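Local coordinates for mitochondrial enolase superfamily member 1 (Homo sapiens, PDB 4A35), which catalyses the magnesium-dependent dehydration of L-fuconate to 2-keto-3-deoxy-L-fuconate, a step in the breakdown of L-fucose, at residues A[10-14]-A[67-71]; A[235-239]-A[270-274]; A[132-136]-A[409-415]; A[16-21]-A[434-438]. All blocks are in the same frame, centred on the assembly; numbering follows the deposited sequence.

In the fold
The four contacts sample the two-part architecture of the mandelate racemase/muconate lactonizing enzyme family. Contact 1 packs a strand on a helix in the N-terminal domain, and contact 2 lies in the C-terminal barrel; their centres are about 43 Å apart, on opposite sides of the chain's centre. Contact 3 ties the two domains together, its centre about 25 Å from contact 1's and about 37 Å from contact 2's. Contact 4 continues in sequence from contact 1 (centres about 20 Å apart) and brings helix 433-438 against residues 16-21. Side chain to side chain, Cys-235 lies about 9 Å from Lys-223 and Phe-17 about 5 Å from Tyr-35, both functional by similarity.

Contact 1 of 4, residues A[10-14]-A[67-71]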
loop_
_atom_site.group_PDB
_atom_site.type_symbol
_atom_site.label_atom_id
_atom_site.label_comp_id
_atom_site.label_asym_id
_atom_site.label_seq_id
_atom_site.Cartn_x
_atom_site.Cartn_y
_atom_site.Cartn_z
ATOM N N LEU A 10 6.936 25.164 -6.105
ATOM C CA LEU A 10 7.168 23.937 -5.350
ATOM C C LEU A 10 8.484 23.341 -5.863
ATOM O O LEU A 10 8.678 23.211 -7.080
ATOM C CB LEU A 10 6.009 22.928 -5.497
ATOM C CG LEU A 10 6.148 21.581 -4.710
ATOM C CD1 LEU A 10 4.791 21.045 -4.294
ATOM C CD2 LEU A 10 6.931 20.471 -5.540
ATOM N N SER A 11 9.325 22.923 -4.953
ATOM C CA SER A 11 10.535 22.190 -5.290
ATOM C C SER A 11 10.558 20.917 -4.441
ATOM O O SER A 11 10.031 20.889 -3.319
ATOM C CB SER A 11 11.795 23.046 -5.090
ATOM O OG SER A 11 12.119 23.189 -3.716
ATOM N N VAL A 12 11.148 19.867 -4.990
ATOM C CA VAL A 12 11.302 18.613 -4.270
ATOM C C VAL A 12 12.649 18.050 -4.655
ATOM O O VAL A 12 12.974 17.991 -5.848
ATOM C CB VAL A 12 10.127 17.604 -4.467
ATOM C CG1 VAL A 12 9.775 17.388 -5.970
ATOM C CG2 VAL A 12 10.411 16.291 -3.753
ATOM N N ARG A 13 13.413 17.636 -3.632
ATOM C CA ARG A 13 14.760 17.134 -3.808
ATOM C C ARG A 13 14.962 15.830 -3.059
ATOM O O ARG A 13 14.403 15.610 -1.991
ATOM C CB ARG A 13 15.776 18.211 -3.357
ATOM C CG ARG A 13 15.819 19.463 -4.317
ATOM C CD ARG A 13 16.666 20.561 -3.704
ATOM N NE ARG A 13 15.914 21.193 -2.598
ATOM C CZ ARG A 13 16.341 22.207 -1.861
ATOM N NH1 ARG A 13 17.580 22.695 -2.031
ATOM N NH2 ARG A 13 15.555 22.717 -0.909
ATOM N N ASP A 14 15.796 14.975 -3.635
ATOM C CA ASP A 14 16.178 13.655 -3.132
ATOM C C ASP A 14 17.392 13.872 -2.222
ATOM O O ASP A 14 18.462 14.215 -2.726
ATOM C CB ASP A 14 16.521 12.769 -4.364
ATOM C CG ASP A 14 16.795 11.318 -4.067
ATOM O OD1 ASP A 14 17.121 10.995 -2.885
ATOM O OD2 ASP A 14 16.753 10.496 -5.032
ATOM N N VAL A 67 10.032 11.275 -5.002
ATOM C CA VAL A 67 10.228 12.571 -5.667
ATOM C C VAL A 67 9.330 12.631 -6.932
ATOM O O VAL A 67 8.606 13.603 -7.122
ATOM C CB VAL A 67 11.740 12.841 -5.977
ATOM C CG1 VAL A 67 11.906 14.029 -6.934
ATOM C CG2 VAL A 67 12.500 13.086 -4.672
ATOM N N CYS A 68 9.326 11.562 -7.754
ATOM C CA CYS A 68 8.482 11.480 -8.948
ATOM C C CYS A 68 6.985 11.678 -8.615
ATOM O O CYS A 68 6.260 12.407 -9.309
ATOM C CB CYS A 68 8.693 10.131 -9.633
ATOM S SG CYS A 68 8.026 10.075 -11.309
ATOM N N ALA A 69 6.546 11.027 -7.540
ATOM C CA ALA A 69 5.140 11.080 -7.138
ATOM C C ALA A 69 4.811 12.471 -6.545
ATOM O O ALA A 69 3.685 12.954 -6.767
ATOM C CB ALA A 69 4.846 9.969 -6.129
ATOM N N VAL A 70 5.784 13.136 -5.868
ATOM C CA VAL A 70 5.569 14.515 -5.391
ATOM C C VAL A 70 5.310 15.405 -6.662
ATOM O O VAL A 70 4.353 16.187 -6.692
ATOM C CB VAL A 70 6.711 15.072 -4.496
ATOM C CG1 VAL A 70 6.509 16.605 -4.258
ATOM C CG2 VAL A 70 6.751 14.314 -3.150
ATOM N N ASN A 71 6.145 15.257 -7.712
ATOM C CA ASN A 71 5.968 15.983 -8.984
ATOM C C ASN A 71 4.584 15.722 -9.605
ATOM O O ASN A 71 3.987 16.668 -10.137
ATOM C CB ASN A 71 7.118 15.661 -9.975
ATOM C CG ASN A 71 8.407 16.341 -9.526
ATOM O OD1 ASN A 71 8.372 17.455 -8.980
ATOM N ND2 ASN A 71 9.571 15.728 -9.765
HETATM O O HOH W 1 11.887 17.724 -9.088
#
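Val-67 sets its CG2 methyl against the strand at two points: Val-12 CG2 lies 3.9 Å from Val-67 CG2, and the same methyl rests near the backbone N and CB of Asp-14. The axes of the two short segments run nearly antiparallel (169°), 8.6 Å apart; across that gap the side chains of Val-12 and Val-67 slide past each other in opposite directions. One turn on, Val-70 offers CG1, placed anti to its backbone N (chi1 170°). That methyl touches Val-12 CB at 3.8 Å, with both methyls of Val-12 close by, and reaches Leu-10 CD2 at 4.1 Å. Val-12 is thus wedged between two valines of successive turns. Asn-71, at the margin, slants its amide across Val-12, with OD1 3.3 Å from Val-12 CG1, a van der Waals contact between the amide oxygen and a methyl. Its ND2 donates to a water (3.1 Å from ND2 to the water oxygen) that returns a weak bond to Val-12 O, a weak water-mediated link between the segments. The strand belongs to the antiparallel sheet 7-16, 36-44, 52-58, with Ser-11 and Arg-13 bonded through their backbones to Val-41 and Tyr-39. On the helix, Ala-69 and Val-70 pack on helix 110-131, while Cys-68 and Ala-69 meet Val-65 of the second subunit, placing helix 63-73 between its own sheet and the dimer partner.

Contact 2 of 4, residues A[235-239]-A[270-274]; sequences CQIIR and KFKPL
Phe-271 supplies the apolar part of the contact by turning one ring face to helix 228-242. Cys-235 CB stands 3.5 Å from the ring centroid and only 11° off the normal, a CH-pi contact, while its SG makes an oblique sulfur-aromatic approach 4.8 Å from the same centroid. The opposite face is covered by CG of the preceding residue, Lys-270. At the ring edge, Gln-236 OE1 lies 3.5 Å from Phe-271 CE1, the amide plane turned 63° from the ring; the other end of that amide, NE2, is held by Asp-240.

Hydrogen bonding rests on Arg-239. Bends at chi2 and chi3 fold its chain so that the guanidinium meets Phe-271 O side-on. The NE bond to that oxygen is 3.0 Å and the NH2 bond 2.9 Å, with the oxygen practically in the guanidinium plane. Two donors therefore grip one carbonyl, and NH1 is engaged by Lys-246 O and Gly-243 O, which together fix the group's rotation.

The loop 270-274 links helix 258-268 to strand 275-277 in the barrel's beta-alpha succession. Beneath it, Met-250 of strand 247-251 touches Cys-235, Phe-271 and Pro-273, and Val-222 of strand 219-223 backs Cys-235.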
loop_
_atom_site.group_PDB
_atom_site.type_symbol
_atom_site.label_atom_id
_atom_site.label_comp_id
_atom_site.label_asym_id
_atom_site.label_seq_id
_atom_site.Cartn_x
_atom_site.Cartn_y
_atom_site.Cartn_z
ATOM N N CYS A 235 19.993 -8.698 24.594
ATOM C CA CYS A 235 18.980 -8.400 25.607
ATOM C C CYS A 235 19.580 -8.626 26.992
ATOM O O CYS A 235 19.346 -7.815 27.877
ATOM C CB CYS A 235 17.722 -9.240 25.392
ATOM S SG CYS A 235 16.741 -8.719 23.974
ATOM N N GLN A 236 20.409 -9.669 27.153
ATOM C CA GLN A 236 21.107 -9.947 28.433
ATOM C C GLN A 236 22.012 -8.758 28.827
ATOM O O GLN A 236 21.930 -8.265 29.958
ATOM C CB GLN A 236 21.934 -11.238 28.368
ATOM C CG GLN A 236 22.460 -11.696 29.748
ATOM C CD GLN A 236 21.327 -12.050 30.681
ATOM O OE1 GLN A 236 20.553 -12.959 30.425
ATOM N NE2 GLN A 236 21.149 -11.290 31.733
ATOM N N ILE A 237 22.802 -8.267 27.886
ATOM C CA ILE A 237 23.697 -7.125 28.137
ATOM C C ILE A 237 22.877 -5.890 28.544
ATOM O O ILE A 237 23.206 -5.248 29.544
ATOM C CB ILE A 237 24.625 -6.841 26.923
ATOM C CG1 ILE A 237 25.715 -7.937 26.813
ATOM C CG2 ILE A 237 25.246 -5.422 26.991
ATOM C CD1 ILE A 237 26.304 -8.091 25.477
ATOM N N ILE A 238 21.810 -5.563 27.793
ATOM C CA ILE A 238 21.047 -4.358 28.106
ATOM C C ILE A 238 20.363 -4.504 29.476
ATOM O O ILE A 238 20.481 -3.613 30.310
ATOM C CB ILE A 238 20.051 -3.998 26.976
ATOM C CG1 ILE A 238 20.833 -3.677 25.663
ATOM C CG2 ILE A 238 19.165 -2.814 27.395
ATOM C CD1 ILE A 238 19.848 -3.606 24.383
ATOM N N ARG A 239 19.644 -5.610 29.688
ATOM C CA ARG A 239 18.912 -5.846 30.932
ATOM C C ARG A 239 19.866 -5.838 32.161
ATOM O O ARG A 239 19.484 -5.254 33.176
ATOM C CB ARG A 239 18.050 -7.137 30.828
ATOM C CG ARG A 239 17.105 -7.406 32.004
ATOM C CD ARG A 239 16.288 -6.203 32.425
ATOM N NE ARG A 239 14.968 -6.176 31.802
ATOM C CZ ARG A 239 14.128 -5.162 31.916
ATOM N NH1 ARG A 239 14.491 -4.061 32.570
ATOM N NH2 ARG A 239 12.923 -5.226 31.359
ATOM N N LYS A 270 11.813 -13.777 29.265
ATOM C CA LYS A 270 12.610 -13.711 30.502
ATOM C C LYS A 270 13.204 -12.301 30.699
ATOM O O LYS A 270 13.464 -11.926 31.824
ATOM C CB LYS A 270 13.720 -14.781 30.523
ATOM C CG LYS A 270 14.756 -14.683 29.379
ATOM C CD LYS A 270 15.691 -15.896 29.419
ATOM C CE LYS A 270 16.627 -16.001 28.242
ATOM N NZ LYS A 270 17.465 -17.245 28.338
ATOM N N PHE A 271 13.369 -11.522 29.614
ATOM C CA PHE A 271 13.933 -10.169 29.704
ATOM C C PHE A 271 12.859 -9.140 30.115
ATOM O O PHE A 271 13.166 -7.955 30.284
ATOM C CB PHE A 271 14.626 -9.779 28.374
ATOM C CG PHE A 271 15.739 -10.753 28.042
ATOM C CD1 PHE A 271 16.892 -10.823 28.832
ATOM C CD2 PHE A 271 15.625 -11.623 26.960
ATOM C CE1 PHE A 271 17.906 -11.740 28.540
ATOM C CE2 PHE A 271 16.639 -12.526 26.658
ATOM C CZ PHE A 271 17.783 -12.584 27.453
ATOM N N LYS A 272 11.617 -9.611 30.340
ATOM C CA LYS A 272 10.471 -8.788 30.752
ATOM C C LYS A 272 10.304 -7.533 29.866
ATOM O O LYS A 272 10.248 -6.387 30.370
ATOM C CB LYS A 272 10.530 -8.385 32.246
ATOM C CG LYS A 272 10.801 -9.549 33.217
ATOM C CD LYS A 272 9.738 -10.618 33.147
ATOM C CE LYS A 272 9.839 -11.567 34.334
ATOM N NZ LYS A 272 9.096 -12.830 34.076
ATOM N N PRO A 273 10.141 -7.743 28.539
ATOM C CA PRO A 273 9.885 -6.581 27.652
ATOM C C PRO A 273 8.495 -5.944 27.891
ATOM O O PRO A 273 7.527 -6.670 28.133
ATOM C CB PRO A 273 9.958 -7.200 26.246
ATOM C CG PRO A 273 9.584 -8.621 26.420
ATOM C CD PRO A 273 10.138 -9.024 27.788
ATOM N N LEU A 274 8.399 -4.605 27.883
ATOM C CA LEU A 274 7.063 -3.960 27.989
ATOM C C LEU A 274 6.181 -4.309 26.762
ATOM O O LEU A 274 4.966 -4.610 26.857
ATOM C CB LEU A 274 7.225 -2.431 28.117
ATOM C CG LEU A 274 5.899 -1.626 28.022
ATOM C CD1 LEU A 274 4.983 -1.927 29.245
ATOM C CD2 LEU A 274 6.177 -0.138 27.932
#

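Contact 3 of 4, residues A[132-136]-A[409-415]; sequences GKPVW and PPKDPGY
Trp-136 fits its indole into a corner formed by two successive prolines: Pro-409 CB comes in obliquely at the indole, 3.8 Å from Trp-136 CZ2, and Pro-410 CD abuts CD1. The ring gets there because its CG sits between the backbone N and carbonyl carbon (chi1 71°). In that corner a nearly straight hydrogen bond forms: Trp-136 NE1 donates to Pro-410 O at 2.9 Å (171°), along a lone pair in the carbonyl plane and at the indole edge. Were Trp-136 a smaller alanine, Pro-410 O would probably lose this donor and a gap would open beside both prolines.

The next bump is the Pro-134 ring, whose CB and CG settle into a hollow lined by the carbonyl oxygens of Pro-410 and Asp-412; CG is 3.4 Å from Pro-410 O. Pro-413 in turn lays its ring against the backbone of Gly-132, with CG 3.7 Å from Gly-132 C. Val-135 pushes CG2 onto Tyr-415, 3.5 Å from its CB, while the Tyr-415 ring also meets His-368.

Two backbone bonds, Gly-414 N to Lys-133 O (3.0 Å) and Val-135 N to Gly-414 O (2.9 Å), form a single beta bridge. It follows a Schellman motif at Gly-132, which ends helix 110-131, and straddles Pro-134, the N-cap of helix 135-141, joining the N-terminal domain to the loop after strand 406-408, in the C-terminal part of the chain.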
loop_
_atom_site.group_PDB
_atom_site.type_symbol
_atom_site.label_atom_id
_atom_site.label_comp_id
_atom_site.label_asym_id
_atom_site.label_seq_id
_atom_site.Cartn_x
_atom_site.Cartn_y
_atom_site.Cartn_z
ATOM N N GLY A 132 2.440 32.170 13.114
ATOM C CA GLY A 132 3.465 32.482 14.107
ATOM C C GLY A 132 3.430 31.554 15.295
ATOM O O GLY A 132 3.705 31.970 16.427
ATOM N N LYS A 133 3.078 30.277 15.035
ATOM C CA LYS A 133 2.940 29.257 16.071
ATOM C C LYS A 133 3.585 27.934 15.650
ATOM O O LYS A 133 3.549 27.581 14.468
ATOM C CB LYS A 133 1.425 28.980 16.315
ATOM C CG LYS A 133 0.724 30.059 17.096
ATOM C CD LYS A 133 -0.772 29.765 17.198
ATOM C CE LYS A 133 -1.457 30.935 17.890
ATOM N NZ LYS A 133 -2.910 30.700 18.067
ATOM N N PRO A 134 4.198 27.189 16.595
ATOM C CA PRO A 134 4.605 25.806 16.258
ATOM C C PRO A 134 3.321 25.003 15.958
ATOM O O PRO A 134 2.229 25.376 16.439
ATOM C CB PRO A 134 5.266 25.294 17.556
ATOM C CG PRO A 134 4.796 26.203 18.627
ATOM C CD PRO A 134 4.347 27.484 18.044
ATOM N N VAL A 135 3.415 23.963 15.125
ATOM C CA VAL A 135 2.236 23.173 14.753
ATOM C C VAL A 135 1.490 22.662 16.026
ATOM O O VAL A 135 0.249 22.690 16.047
ATOM C CB VAL A 135 2.599 22.030 13.750
ATOM C CG1 VAL A 135 1.551 20.907 13.755
ATOM C CG2 VAL A 135 2.779 22.604 12.338
ATOM N N TRP A 136 2.206 22.158 17.043
ATOM C CA TRP A 136 1.488 21.655 18.237
ATOM C C TRP A 136 0.530 22.743 18.829
ATOM O O TRP A 136 -0.622 22.442 19.166
ATOM C CB TRP A 136 2.441 21.114 19.323
ATOM C CG TRP A 136 3.264 22.150 20.060
ATOM C CD1 TRP A 136 4.550 22.515 19.786
ATOM C CD2 TRP A 136 2.866 22.909 21.221
ATOM N NE1 TRP A 136 4.966 23.499 20.661
ATOM C CE2 TRP A 136 3.966 23.734 21.579
ATOM C CE3 TRP A 136 1.679 22.988 21.982
ATOM C CZ2 TRP A 136 3.927 24.620 22.666
ATOM C CZ3 TRP A 136 1.640 23.882 23.067
ATOM C CH2 TRP A 136 2.744 24.696 23.379
ATOM N N PRO A 409 8.703 21.213 24.302
ATOM C CA PRO A 409 7.867 21.703 23.181
ATOM C C PRO A 409 8.570 22.726 22.285
ATOM O O PRO A 409 9.068 23.738 22.791
ATOM C CB PRO A 409 6.657 22.343 23.884
ATOM C CG PRO A 409 6.597 21.687 25.229
ATOM C CD PRO A 409 8.059 21.497 25.605
ATOM N N PRO A 410 8.554 22.518 20.953
ATOM C CA PRO A 410 9.162 23.521 20.042
ATOM C C PRO A 410 8.606 24.932 20.263
ATOM O O PRO A 410 7.403 25.107 20.481
ATOM C CB PRO A 410 8.796 23.000 18.646
ATOM C CG PRO A 410 8.706 21.496 18.828
ATOM C CD PRO A 410 8.073 21.326 20.214
ATOM N N LYS A 411 9.480 25.932 20.241
ATOM C CA LYS A 411 9.083 27.317 20.487
ATOM C C LYS A 411 8.868 28.119 19.216
ATOM O O LYS A 411 8.158 29.139 19.241
ATOM C CB LYS A 411 10.147 28.028 21.355
ATOM C CG LYS A 411 10.191 27.497 22.793
ATOM C CD LYS A 411 11.585 27.632 23.400
ATOM C CE LYS A 411 11.549 27.635 24.904
ATOM N NZ LYS A 411 12.873 27.998 25.471
ATOM N N ASP A 412 9.518 27.709 18.127
ATOM C CA ASP A 412 9.482 28.493 16.897
ATOM C C ASP A 412 8.278 28.204 16.036
ATOM O O ASP A 412 7.790 27.073 16.036
ATOM C CB ASP A 412 10.761 28.274 16.078
ATOM C CG ASP A 412 12.034 28.690 16.834
ATOM O OD1 ASP A 412 12.213 29.897 17.066
ATOM O OD2 ASP A 412 12.784 27.792 17.275
ATOM N N PRO A 413 7.806 29.189 15.235
ATOM C CA PRO A 413 6.702 28.881 14.297
ATOM C C PRO A 413 7.058 27.739 13.302
ATOM O O PRO A 413 8.230 27.602 12.872
ATOM C CB PRO A 413 6.502 30.208 13.541
ATOM C CG PRO A 413 7.042 31.283 14.495
ATOM C CD PRO A 413 8.226 30.616 15.149
ATOM N N GLY A 414 6.052 26.953 12.929
ATOM C CA GLY A 414 6.225 25.883 11.939
ATOM C C GLY A 414 6.181 24.468 12.478
ATOM O O GLY A 414 5.853 24.244 13.660
ATOM N N TYR A 415 6.450 23.487 11.568
ATOM C CA TYR A 415 6.334 22.062 11.903
ATOM C C TYR A 415 7.739 21.438 12.195
ATOM O O TYR A 415 7.870 20.213 12.258
ATOM C CB TYR A 415 5.630 21.365 10.718
ATOM C CG TYR A 415 5.018 20.008 10.986
ATOM C CD1 TYR A 415 4.896 19.513 12.294
ATOM C CD2 TYR A 415 4.541 19.225 9.943
ATOM C CE1 TYR A 415 4.406 18.238 12.536
ATOM C CE2 TYR A 415 3.986 17.967 10.179
ATOM C CZ TYR A 415 3.994 17.449 11.475
ATOM O OH TYR A 415 3.421 16.234 11.741
HETATM O O HOH W 2 6.356 30.807 18.132
#

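Contact 4 of 4, residues A[16-21]-A[434-438]; sequences RFPTSL and VWKKL. With EDO (1,2-ethanediol), chain E; EDO (1,2-ethanediol), chain D; EDO (1,2-ethanediol), chain H.
An inverse gamma turn centred on Pro-18, where strand 7-16 gives way to its loop, receives the C-terminal helix 433-438. Trp-435 NE1 donates to Arg-16 O at 2.8 Å (152°); the oxygen lies in the indole plane, whereas the donor sits 44° above the carbonyl plane. Arg-16 CB touches Trp-435 CZ2 at 3.6 Å. Around Pro-18 the packing is apolar: its CB is 3.5 Å from Leu-438 CD1 and 3.9 Å from Trp-435 CH2, and Val-434 CG1 approaches its CG at 4.0 Å. Leu-21 and Leu-438 meet tip to tip, Leu-21 CD1 to Leu-438 CD2 3.6 Å.

The Arg-16 chain runs extended from CG to NE, carrying its guanidinium past the indole to Asp-14 and Glu-64. Its NH1 also bonds O1 of a 1,2-ethanediol (chain D) at 2.9 Å, whose C1 rests over a Trp-435 face; this diol probably comes from the crystallisation liquor. Replacing Trp-435 by a leucine would remove the indole N-H and is likely to leave Arg-16 O without this partner.

One directed bond helps to orient the indole, while apolar contacts of Pro-18, Leu-21 and Leu-438 make up much of the rest; the charge of Arg-16 is probably balanced by its two acidic partners.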
loop_
_atom_site.group_PDB
_atom_site.type_symbol
_atom_site.label_atom_id
_atom_site.label_comp_id
_atom_site.label_asym_id
_atom_site.label_seq_id
_atom_site.Cartn_x
_atom_site.Cartn_y
_atom_site.Cartn_z
ATOM N N ARG A 16 19.910 12.276 0.783
ATOM C CA ARG A 16 20.253 10.983 1.352
ATOM C C ARG A 16 21.446 11.069 2.234
ATOM O O ARG A 16 22.429 11.717 1.900
ATOM C CB ARG A 16 20.524 9.933 0.219
ATOM C CG ARG A 16 19.330 9.746 -0.747
ATOM C CD ARG A 16 19.607 8.640 -1.760
ATOM N NE ARG A 16 18.576 8.676 -2.802
ATOM C CZ ARG A 16 18.330 7.696 -3.663
ATOM N NH1 ARG A 16 19.022 6.561 -3.605
ATOM N NH2 ARG A 16 17.379 7.831 -4.567
ATOM N N PHE A 17 21.324 10.446 3.419
ATOM C CA PHE A 17 22.416 10.394 4.372
ATOM C C PHE A 17 22.998 8.976 4.337
ATOM O O PHE A 17 22.263 7.984 4.450
ATOM C CB PHE A 17 21.977 10.860 5.789
ATOM C CG PHE A 17 21.439 12.284 5.775
ATOM C CD1 PHE A 17 22.297 13.373 5.932
ATOM C CD2 PHE A 17 20.080 12.534 5.546
ATOM C CE1 PHE A 17 21.816 14.692 5.854
ATOM C CE2 PHE A 17 19.594 13.855 5.468
ATOM C CZ PHE A 17 20.466 14.924 5.619
ATOM N N PRO A 18 24.348 8.873 4.314
ATOM C CA PRO A 18 24.990 7.534 4.216
ATOM C C PRO A 18 25.096 6.809 5.572
ATOM O O PRO A 18 26.164 6.388 6.001
ATOM C CB PRO A 18 26.356 7.850 3.615
ATOM C CG PRO A 18 26.664 9.291 4.143
ATOM C CD PRO A 18 25.321 9.983 4.125
ATOM N N THR A 19 23.981 6.641 6.250
ATOM C CA THR A 19 24.005 6.067 7.603
ATOM C C THR A 19 24.431 4.571 7.598
ATOM O O THR A 19 24.974 4.115 8.614
ATOM C CB THR A 19 22.695 6.320 8.335
ATOM O OG1 THR A 19 21.657 5.901 7.520
ATOM C CG2 THR A 19 22.467 7.812 8.663
ATOM N N SER A 20 24.315 3.862 6.441
ATOM C CA SER A 20 24.735 2.450 6.318
ATOM C C SER A 20 26.271 2.332 6.510
ATOM O O SER A 20 26.780 1.287 6.956
ATOM C CB SER A 20 24.327 1.868 4.964
ATOM O OG SER A 20 25.009 2.480 3.888
ATOM N N LEU A 21 26.993 3.431 6.230
ATOM C CA LEU A 21 28.472 3.439 6.400
ATOM C C LEU A 21 28.896 3.810 7.863
ATOM O O LEU A 21 30.064 3.652 8.242
ATOM C CB LEU A 21 29.106 4.393 5.374
ATOM C CG LEU A 21 28.927 4.001 3.896
ATOM C CD1 LEU A 21 29.543 5.061 2.943
ATOM C CD2 LEU A 21 29.541 2.626 3.592
ATOM N N VAL A 434 28.652 14.807 -0.987
ATOM C CA VAL A 434 28.818 13.539 -0.293
ATOM C C VAL A 434 28.659 12.366 -1.275
ATOM O O VAL A 434 29.503 11.456 -1.265
ATOM C CB VAL A 434 27.865 13.440 0.932
ATOM C CG1 VAL A 434 27.866 12.037 1.546
ATOM C CG2 VAL A 434 28.231 14.492 1.983
ATOM N N TRP A 435 27.644 12.426 -2.172
ATOM C CA TRP A 435 27.388 11.336 -3.120
ATOM C C TRP A 435 28.359 11.347 -4.269
ATOM O O TRP A 435 28.628 10.277 -4.798
ATOM C CB TRP A 435 25.919 11.342 -3.573
ATOM C CG TRP A 435 25.061 11.031 -2.378
ATOM C CD1 TRP A 435 24.367 11.927 -1.606
ATOM C CD2 TRP A 435 25.036 9.782 -1.665
ATOM N NE1 TRP A 435 23.870 11.297 -0.481
ATOM C CE2 TRP A 435 24.265 9.980 -0.495
ATOM C CE3 TRP A 435 25.565 8.495 -1.925
ATOM C CZ2 TRP A 435 24.028 8.953 0.425
ATOM C CZ3 TRP A 435 25.386 7.498 -0.977
ATOM C CH2 TRP A 435 24.554 7.710 0.138
ATOM N N LYS A 436 28.975 12.505 -4.599
ATOM C CA LYS A 436 30.007 12.526 -5.643
ATOM C C LYS A 436 31.302 11.872 -5.071
ATOM O O LYS A 436 32.090 11.311 -5.825
ATOM C CB LYS A 436 30.279 13.971 -6.135
ATOM C CG LYS A 436 29.205 14.507 -7.074
ATOM C CD LYS A 436 29.478 15.959 -7.450
ATOM C CE LYS A 436 28.776 16.361 -8.733
ATOM N NZ LYS A 436 28.757 17.838 -8.909
ATOM N N LYS A 437 31.473 11.893 -3.733
ATOM C CA LYS A 437 32.655 11.291 -3.101
ATOM C C LYS A 437 32.409 9.786 -2.904
ATOM O O LYS A 437 33.335 8.991 -3.009
ATOM C CB LYS A 437 32.950 11.974 -1.739
ATOM C CG LYS A 437 33.629 13.351 -1.900
ATOM C CD LYS A 437 33.770 14.101 -0.559
ATOM C CE LYS A 437 34.616 15.336 -0.731
ATOM N NZ LYS A 437 34.812 16.044 0.597
ATOM N N LEU A 438 31.165 9.410 -2.543
ATOM C CA LEU A 438 30.845 8.014 -2.284
ATOM C C LEU A 438 30.614 7.210 -3.566
ATOM O O LEU A 438 30.783 5.984 -3.553
ATOM C CB LEU A 438 29.604 7.908 -1.387
ATOM C CG LEU A 438 29.820 8.416 0.071
ATOM C CD1 LEU A 438 28.520 8.322 0.882
ATOM C CD2 LEU A 438 30.887 7.605 0.798
HETATM C C1 EDO E . 25.164 -1.151 8.695
HETATM O O1 EDO E . 25.032 -0.739 7.336
HETATM C C2 EDO E . 24.358 -0.191 9.573
HETATM O O2 EDO E . 24.865 1.122 9.382
HETATM C C1 EDO D . 22.492 6.013 -2.364
HETATM O O1 EDO D . 21.181 5.748 -1.853
HETATM C C2 EDO D . 22.771 5.225 -3.685
HETATM O O2 EDO D . 22.091 3.968 -3.708
HETATM C C1 EDO H . 36.719 19.107 0.698
HETATM O O1 EDO H . 35.362 18.690 0.794
HETATM C C2 EDO H . 36.958 19.336 -0.843
HETATM O O2 EDO H . 36.687 18.160 -1.590
#